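Local coordinates for DNA mismatch repair protein MutL (Aquifex aeolicus, PDB 6LZI), which binds and probably hydrolyses ATP through its N-terminal GHKL-type domain, as part of its work as a DNA mismatch repair endonuclease, at residues V19-L23 with A91-I95; R45-D51 with T135-D141. All blocks are in the same frame, centred on the assembly; numbering follows the deposited sequence.

Contact 1: residues V19-L23 with A91-I95. With ADP (adenosine-5'-diphosphate), chain H.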
loop_
_atom_site.group_PDB
_atom_site.type_symbol
_atom_site.label_atom_id
_atom_site.label_comp_id
_atom_site.label_asym_id
_atom_site.label_seq_id
_atom_site.Cartn_x
_atom_site.Cartn_y
_atom_site.Cartn_z
ATOM N N VAL A 19 -8.742 0.602 4.816
ATOM C CA VAL A 19 -8.033 0.120 5.981
ATOM C C VAL A 19 -6.592 -0.263 5.632
ATOM O O VAL A 19 -5.643 0.113 6.343
ATOM C CB VAL A 19 -8.763 -1.059 6.599
ATOM C CG1 VAL A 19 -7.906 -1.558 7.797
ATOM C CG2 VAL A 19 -10.143 -0.642 7.043
ATOM N N VAL A 20 -6.413 -1.076 4.590
ATOM C CA VAL A 20 -5.073 -1.511 4.207
ATOM C C VAL A 20 -4.214 -0.301 3.923
ATOM O O VAL A 20 -3.079 -0.218 4.354
ATOM C CB VAL A 20 -5.157 -2.379 2.954
ATOM C CG1 VAL A 20 -3.775 -2.809 2.449
ATOM C CG2 VAL A 20 -5.976 -3.621 3.264
ATOM N N LYS A 21 -4.821 0.711 3.301
ATOM C CA LYS A 21 -4.041 1.884 2.922
ATOM C C LYS A 21 -3.479 2.551 4.175
ATOM O O LYS A 21 -2.265 2.897 4.266
ATOM C CB LYS A 21 -4.945 2.863 2.153
ATOM C CG LYS A 21 -4.238 4.159 1.765
ATOM C CD LYS A 21 -4.487 5.250 2.805
ATOM C CE LYS A 21 -4.133 6.602 2.273
ATOM N NZ LYS A 21 -4.225 7.568 3.399
ATOM N N GLU A 22 -4.369 2.800 5.135
ATOM C CA GLU A 22 -3.957 3.497 6.349
ATOM C C GLU A 22 -2.956 2.684 7.086
ATOM O O GLU A 22 -1.969 3.242 7.569
ATOM C CB GLU A 22 -5.116 3.825 7.256
ATOM C CG GLU A 22 -6.147 4.693 6.562
ATOM C CD GLU A 22 -5.641 6.106 6.287
ATOM O OE1 GLU A 22 -6.173 6.800 5.377
ATOM O OE2 GLU A 22 -4.677 6.531 6.933
ATOM N N LEU A 23 -3.149 1.344 7.141
ATOM C CA LEU A 23 -2.152 0.578 7.899
ATOM C C LEU A 23 -0.788 0.569 7.201
ATOM O O LEU A 23 0.241 0.739 7.852
ATOM C CB LEU A 23 -2.643 -0.865 8.160
ATOM C CG LEU A 23 -3.918 -0.759 9.013
ATOM C CD1 LEU A 23 -4.456 -2.253 9.173
ATOM C CD2 LEU A 23 -3.853 -0.070 10.331
ATOM N N ALA A 91 -6.427 8.001 12.184
ATOM C CA ALA A 91 -6.798 6.910 11.303
ATOM C C ALA A 91 -7.079 5.637 12.106
ATOM O O ALA A 91 -8.085 4.954 11.852
ATOM C CB ALA A 91 -5.714 6.700 10.232
ATOM N N LEU A 92 -6.218 5.291 13.104
ATOM C CA LEU A 92 -6.535 4.051 13.842
ATOM C C LEU A 92 -7.802 4.152 14.674
ATOM O O LEU A 92 -8.467 3.112 14.944
ATOM C CB LEU A 92 -5.374 3.648 14.743
ATOM C CG LEU A 92 -4.120 3.355 13.950
ATOM C CD1 LEU A 92 -2.916 3.162 14.902
ATOM C CD2 LEU A 92 -4.296 2.075 13.128
ATOM N N TYR A 93 -8.109 5.348 15.179
ATOM C CA TYR A 93 -9.355 5.523 15.909
ATOM C C TYR A 93 -10.526 5.210 15.013
ATOM O O TYR A 93 -11.489 4.522 15.404
ATOM C CB TYR A 93 -9.478 6.952 16.387
ATOM C CG TYR A 93 -10.821 7.262 16.959
ATOM C CD1 TYR A 93 -11.188 6.786 18.189
ATOM C CD2 TYR A 93 -11.724 8.041 16.255
ATOM C CE1 TYR A 93 -12.448 7.071 18.718
ATOM C CE2 TYR A 93 -12.979 8.352 16.782
ATOM C CZ TYR A 93 -13.327 7.859 18.001
ATOM O OH TYR A 93 -14.576 8.168 18.501
ATOM N N SER A 94 -10.484 5.776 13.819
ATOM C CA SER A 94 -11.593 5.616 12.918
ATOM C C SER A 94 -11.692 4.150 12.480
ATOM O O SER A 94 -12.805 3.612 12.378
ATOM C CB SER A 94 -11.436 6.655 11.783
ATOM O OG SER A 94 -11.065 6.029 10.591
ATOM N N ILE A 95 -10.556 3.431 12.355
ATOM C CA ILE A 95 -10.611 1.993 12.010
ATOM C C ILE A 95 -11.116 1.170 13.187
ATOM O O ILE A 95 -11.936 0.265 13.019
ATOM C CB ILE A 95 -9.222 1.488 11.562
ATOM C CG1 ILE A 95 -8.814 2.147 10.227
ATOM C CG2 ILE A 95 -9.162 -0.087 11.416
ATOM C CD1 ILE A 95 -7.358 1.894 9.847
HETATM P PB ADP H . -1.187 9.345 11.854
HETATM O O1B ADP H . -0.446 8.233 11.192
HETATM O O2B ADP H . -0.322 10.073 12.917
HETATM O O3B ADP H . -1.746 10.331 10.853
HETATM P PA ADP H . -2.690 7.101 12.813
HETATM O O1A ADP H . -3.992 6.982 13.551
HETATM O O2A ADP H . -2.634 6.385 11.506
HETATM O O3A ADP H . -2.429 8.729 12.647
HETATM O "O5'" ADP H . -1.498 6.431 13.674
HETATM C "C5'" ADP H . -1.326 7.138 14.903
HETATM C "C4'" ADP H . 0.109 6.998 15.402
HETATM O "O4'" ADP H . 0.340 5.661 15.766
HETATM C "C3'" ADP H . 1.209 7.345 14.419
HETATM O "O3'" ADP H . 1.542 8.754 14.540
HETATM C "C2'" ADP H . 2.371 6.510 14.923
HETATM O "O2'" ADP H . 2.925 7.303 16.024
HETATM C "C1'" ADP H . 1.690 5.311 15.535
HETATM N N9 ADP H . 1.659 4.163 14.637
HETATM C C8 ADP H . 0.593 3.666 13.952
HETATM N N7 ADP H . 0.944 2.565 13.236
HETATM C C5 ADP H . 2.271 2.403 13.474
HETATM C C6 ADP H . 3.248 1.415 13.006
HETATM N N6 ADP H . 2.869 0.443 12.132
HETATM N N1 ADP H . 4.527 1.542 13.457
HETATM C C2 ADP H . 4.864 2.586 14.322
HETATM N N3 ADP H . 4.022 3.497 14.803
HETATM C C4 ADP H . 2.724 3.411 14.403
#
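Ile95 lies against Val19, Glu22 and Leu23 where two helices of the Bergerat ATP-binding fold meet on one side of its sheet. The segments run nearly antiparallel, at 149°, with axes 10.5 Å apart, so side chains alone bridge them and no hydrogen bond crosses. From the CB of Ile95, the CG2 branch turns to Val19, 4.1 Å from its CG1. The other branch leaves through CG1, which stands anti to the carbonyl carbon (chi1 -67°), and carries CD1 in among the first helix's side chains. There CD1 meets Glu22 CB at 3.9 Å, Leu23 CD2 at 4.0 Å and Val19 CG1. Ile13 covers Val19 and Ile95 as well, while Val139 of strand 134-140 supports both from the sheet. Nearer the nucleotide, Leu23 sends CD2 obliquely across to Leu92 CD2, 3.6 Å away, and the second methyl of Leu92, CD1, rests beside C8 of the adenine. Glu22 bends at chi2, bringing OE2 alongside the methyl of Ala91; its OE1 takes a salt bridge from Lys21 NZ, which comes from above the carboxylate plane. The start of helix 91-96 faces the alpha-phosphate, where the helix dipole would probably help to offset the negative charge: Leu92 N donates an almost straight hydrogen bond of 2.8 Å to ADP O1A, with an N-H...O angle of 173°.

Contact 2: residues R45-D51 with T135-D141; sequences RLIRVKD and TEVEVRD. With ADP (adenosine-5'-diphosphate), chain H.
Asp51 OD2 takes the 6-amino group of ADP, N6 donating at 2.8 Å, and also bonds Ser27 OG. The other oxygen, OD1, accepts from Gly53 N and from a water that in turn receives the hydroxyl of Thr135, so the carboxylate is gripped at both oxygens. With CG between backbone N and carbonyl carbon (chi1 73°), the Asp51 carboxylate lies alongside Thr135, whose CB is 3.5 Å from ADP N6; Thr135 OG1 also bonds Ser105 OG. This is the adenine end of two antiparallel central strands of the GHKL ATPase sheet, paired from Leu46-Arg140 to Asp51-Thr135. Ile47, Val49, Val137 and Val139 share the face under helix 16-29. The opposite face is charged: Arg48 bends at chi3 and gives NH1 to Glu136 OE1 at 2.8 Å, in a bent bond (139° at the hydrogen) with the oxygen tilted from the guanidinium plane. Glu36 and Glu38 bind the same guanidinium, while Arg104 pairs with Glu136 and Glu138. A leucine in place of Arg48 would probably leave Glu36, Glu38 and Glu136 without their shared positive partner. Farther along, Leu46 CD1 lies over one face of the Arg140 guanidinium, 3.7 Å from Arg140 CG.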
loop_
_atom_site.group_PDB
_atom_site.type_symbol
_atom_site.label_atom_id
_atom_site.label_comp_id
_atom_site.label_asym_id
_atom_site.label_seq_id
_atom_site.Cartn_x
_atom_site.Cartn_y
_atom_site.Cartn_z
ATOM N N ARG A 45 -13.573 -9.994 6.418
ATOM C CA ARG A 45 -13.454 -10.780 7.619
ATOM C C ARG A 45 -12.187 -10.507 8.422
ATOM O O ARG A 45 -12.256 -10.448 9.656
ATOM C CB ARG A 45 -13.591 -12.285 7.270
ATOM C CG ARG A 45 -13.331 -13.170 8.410
ATOM C CD ARG A 45 -13.864 -14.570 8.184
ATOM N NE ARG A 45 -13.716 -15.338 9.412
ATOM C CZ ARG A 45 -14.533 -15.220 10.459
ATOM N NH1 ARG A 45 -15.581 -14.386 10.427
ATOM N NH2 ARG A 45 -14.293 -15.929 11.542
ATOM N N LEU A 46 -11.034 -10.384 7.774
ATOM C CA LEU A 46 -9.802 -10.004 8.449
ATOM C C LEU A 46 -8.938 -9.222 7.489
ATOM O O LEU A 46 -8.699 -9.645 6.349
ATOM C CB LEU A 46 -9.036 -11.247 8.934
ATOM C CG LEU A 46 -7.643 -10.884 9.470
ATOM C CD1 LEU A 46 -7.604 -10.220 10.811
ATOM C CD2 LEU A 46 -6.806 -12.197 9.341
ATOM N N ILE A 47 -8.380 -8.142 8.011
ATOM C CA ILE A 47 -7.259 -7.433 7.442
ATOM C C ILE A 47 -6.177 -7.431 8.497
ATOM O O ILE A 47 -6.422 -6.960 9.633
ATOM C CB ILE A 47 -7.682 -5.960 7.141
ATOM C CG1 ILE A 47 -8.779 -5.927 6.053
ATOM C CG2 ILE A 47 -6.536 -5.135 6.621
ATOM C CD1 ILE A 47 -9.726 -4.761 6.255
ATOM N N ARG A 48 -4.980 -7.925 8.134
ATOM C CA ARG A 48 -3.823 -7.968 9.025
ATOM C C ARG A 48 -2.637 -7.339 8.302
ATOM O O ARG A 48 -2.404 -7.641 7.118
ATOM C CB ARG A 48 -3.474 -9.413 9.421
ATOM C CG ARG A 48 -2.326 -9.396 10.351
ATOM C CD ARG A 48 -1.998 -10.792 10.895
ATOM N NE ARG A 48 -1.715 -11.707 9.794
ATOM C CZ ARG A 48 -0.526 -11.851 9.234
ATOM N NH1 ARG A 48 0.529 -11.125 9.652
ATOM N NH2 ARG A 48 -0.398 -12.717 8.239
ATOM N N VAL A 49 -1.948 -6.414 8.986
ATOM C CA VAL A 49 -0.738 -5.795 8.443
ATOM C C VAL A 49 0.338 -5.876 9.492
ATOM O O VAL A 49 0.184 -5.351 10.596
ATOM C CB VAL A 49 -0.997 -4.336 8.019
ATOM C CG1 VAL A 49 0.282 -3.638 7.458
ATOM C CG2 VAL A 49 -2.042 -4.272 6.947
ATOM N N LYS A 50 1.441 -6.469 9.107
ATOM C CA LYS A 50 2.563 -6.743 9.953
ATOM C C LYS A 50 3.722 -5.987 9.332
ATOM O O LYS A 50 3.928 -6.060 8.113
ATOM C CB LYS A 50 2.875 -8.196 9.963
ATOM C CG LYS A 50 4.043 -8.555 10.962
ATOM C CD LYS A 50 4.167 -10.060 10.794
ATOM C CE LYS A 50 5.209 -10.654 11.747
ATOM N NZ LYS A 50 6.504 -10.234 11.187
ATOM N N ASP A 51 4.511 -5.362 10.187
ATOM C CA ASP A 51 5.726 -4.678 9.746
ATOM C C ASP A 51 6.849 -4.859 10.763
ATOM O O ASP A 51 6.625 -5.239 11.939
ATOM C CB ASP A 51 5.438 -3.159 9.491
ATOM C CG ASP A 51 5.242 -2.346 10.754
ATOM O OD1 ASP A 51 6.117 -2.383 11.693
ATOM O OD2 ASP A 51 4.152 -1.677 10.852
ATOM N N THR A 135 5.206 -3.932 14.439
ATOM C CA THR A 135 3.782 -3.692 14.724
ATOM C C THR A 135 2.919 -4.595 13.876
ATOM O O THR A 135 3.235 -4.846 12.716
ATOM C CB THR A 135 3.429 -2.205 14.417
ATOM O OG1 THR A 135 4.251 -1.356 15.224
ATOM C CG2 THR A 135 1.985 -1.888 14.703
ATOM N N GLU A 136 1.858 -5.134 14.473
ATOM C CA GLU A 136 0.905 -5.967 13.762
ATOM C C GLU A 136 -0.488 -5.462 14.127
ATOM O O GLU A 136 -0.797 -5.325 15.309
ATOM C CB GLU A 136 1.097 -7.444 14.169
ATOM C CG GLU A 136 0.153 -8.318 13.369
ATOM C CD GLU A 136 0.680 -9.745 13.393
ATOM O OE1 GLU A 136 0.875 -10.289 12.303
ATOM O OE2 GLU A 136 1.057 -10.143 14.508
ATOM N N VAL A 137 -1.327 -5.171 13.124
ATOM C CA VAL A 137 -2.685 -4.694 13.353
ATOM C C VAL A 137 -3.624 -5.698 12.695
ATOM O O VAL A 137 -3.387 -6.135 11.547
ATOM C CB VAL A 137 -2.844 -3.273 12.751
ATOM C CG1 VAL A 137 -4.264 -2.726 13.059
ATOM C CG2 VAL A 137 -1.797 -2.394 13.377
ATOM N N GLU A 138 -4.662 -6.118 13.436
ATOM C CA GLU A 138 -5.674 -7.047 12.923
ATOM C C GLU A 138 -6.998 -6.330 13.019
ATOM O O GLU A 138 -7.387 -5.909 14.103
ATOM C CB GLU A 138 -5.720 -8.336 13.755
ATOM C CG GLU A 138 -4.378 -8.987 13.619
ATOM C CD GLU A 138 -4.293 -10.324 14.285
ATOM O OE1 GLU A 138 -5.346 -10.805 14.733
ATOM O OE2 GLU A 138 -3.169 -10.862 14.352
ATOM N N VAL A 139 -7.672 -6.196 11.879
ATOM C CA VAL A 139 -8.991 -5.565 11.790
ATOM C C VAL A 139 -10.004 -6.624 11.337
ATOM O O VAL A 139 -9.880 -7.182 10.234
ATOM C CB VAL A 139 -8.921 -4.392 10.798
ATOM C CG1 VAL A 139 -10.254 -3.739 10.654
ATOM C CG2 VAL A 139 -7.827 -3.440 11.359
ATOM N N ARG A 140 -10.903 -7.005 12.245
ATOM C CA ARG A 140 -11.853 -8.071 11.964
ATOM C C ARG A 140 -13.259 -7.529 11.871
ATOM O O ARG A 140 -13.602 -6.612 12.611
ATOM C CB ARG A 140 -11.823 -9.153 13.056
ATOM C CG ARG A 140 -10.560 -10.047 12.950
ATOM C CD ARG A 140 -10.620 -11.214 13.954
ATOM N NE ARG A 140 -9.541 -12.133 13.586
ATOM C CZ ARG A 140 -9.624 -13.054 12.613
ATOM N NH1 ARG A 140 -10.744 -13.216 11.898
ATOM N NH2 ARG A 140 -8.577 -13.805 12.333
ATOM N N ASP A 141 -14.065 -8.205 11.044
ATOM C CA ASP A 141 -15.503 -7.992 10.955
ATOM C C ASP A 141 -15.834 -6.524 10.710
ATOM O O ASP A 141 -16.622 -5.909 11.443
ATOM C CB ASP A 141 -16.175 -8.476 12.219
ATOM C CG ASP A 141 -16.128 -9.982 12.336
ATOM O OD1 ASP A 141 -15.696 -10.646 11.357
ATOM O OD2 ASP A 141 -16.548 -10.494 13.390
HETATM P PB ADP H . -1.187 9.345 11.854
HETATM O O1B ADP H . -0.446 8.233 11.192
HETATM O O2B ADP H . -0.322 10.073 12.917
HETATM O O3B ADP H . -1.746 10.331 10.853
HETATM P PA ADP H . -2.690 7.101 12.813
HETATM O O1A ADP H . -3.992 6.982 13.551
HETATM O O2A ADP H . -2.634 6.385 11.506
HETATM O O3A ADP H . -2.429 8.729 12.647
HETATM O "O5'" ADP H . -1.498 6.431 13.674
HETATM C "C5'" ADP H . -1.326 7.138 14.903
HETATM C "C4'" ADP H . 0.109 6.998 15.402
HETATM O "O4'" ADP H . 0.340 5.661 15.766
HETATM C "C3'" ADP H . 1.209 7.345 14.419
HETATM O "O3'" ADP H . 1.542 8.754 14.540
HETATM C "C2'" ADP H . 2.371 6.510 14.923
HETATM O "O2'" ADP H . 2.925 7.303 16.024
HETATM C "C1'" ADP H . 1.690 5.311 15.535
HETATM N N9 ADP H . 1.659 4.163 14.637
HETATM C C8 ADP H . 0.593 3.666 13.952
HETATM N N7 ADP H . 0.944 2.565 13.236
HETATM C C5 ADP H . 2.271 2.403 13.474
HETATM C C6 ADP H . 3.248 1.415 13.006
HETATM N N6 ADP H . 2.869 0.443 12.132
HETATM N N1 ADP H . 4.527 1.542 13.457
HETATM C C2 ADP H . 4.864 2.586 14.322
HETATM N N3 ADP H . 4.022 3.497 14.803
HETATM C C4 ADP H . 2.724 3.411 14.403
HETATM O O HOH W 1 6.202 -0.537 13.605
#

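Contact 1 is buried and joins two helices by side-chain packing, mostly apolar, with no hydrogen bond between them, whereas contact 2 joins neighbouring strands by backbone hydrogen bonds and has one apolar and one charged face. The apolar face of contact 2 is the floor on which contact 1 rests: Ile95 CG2 comes within 3.6 Å of Val139 CG2, and Leu23 CB within 3.7 Å of Val49 CG2. Helix 16-29 and both strands thus share one core, while the arginines and glutamates of contact 2 lie on the far side of the sheet. Both reach ADP: 91-95 bonds the alpha-phosphate through a backbone N-H, with Leu92 also touching the base, whereas contact 2 meets the adenine's amino edge through side chains.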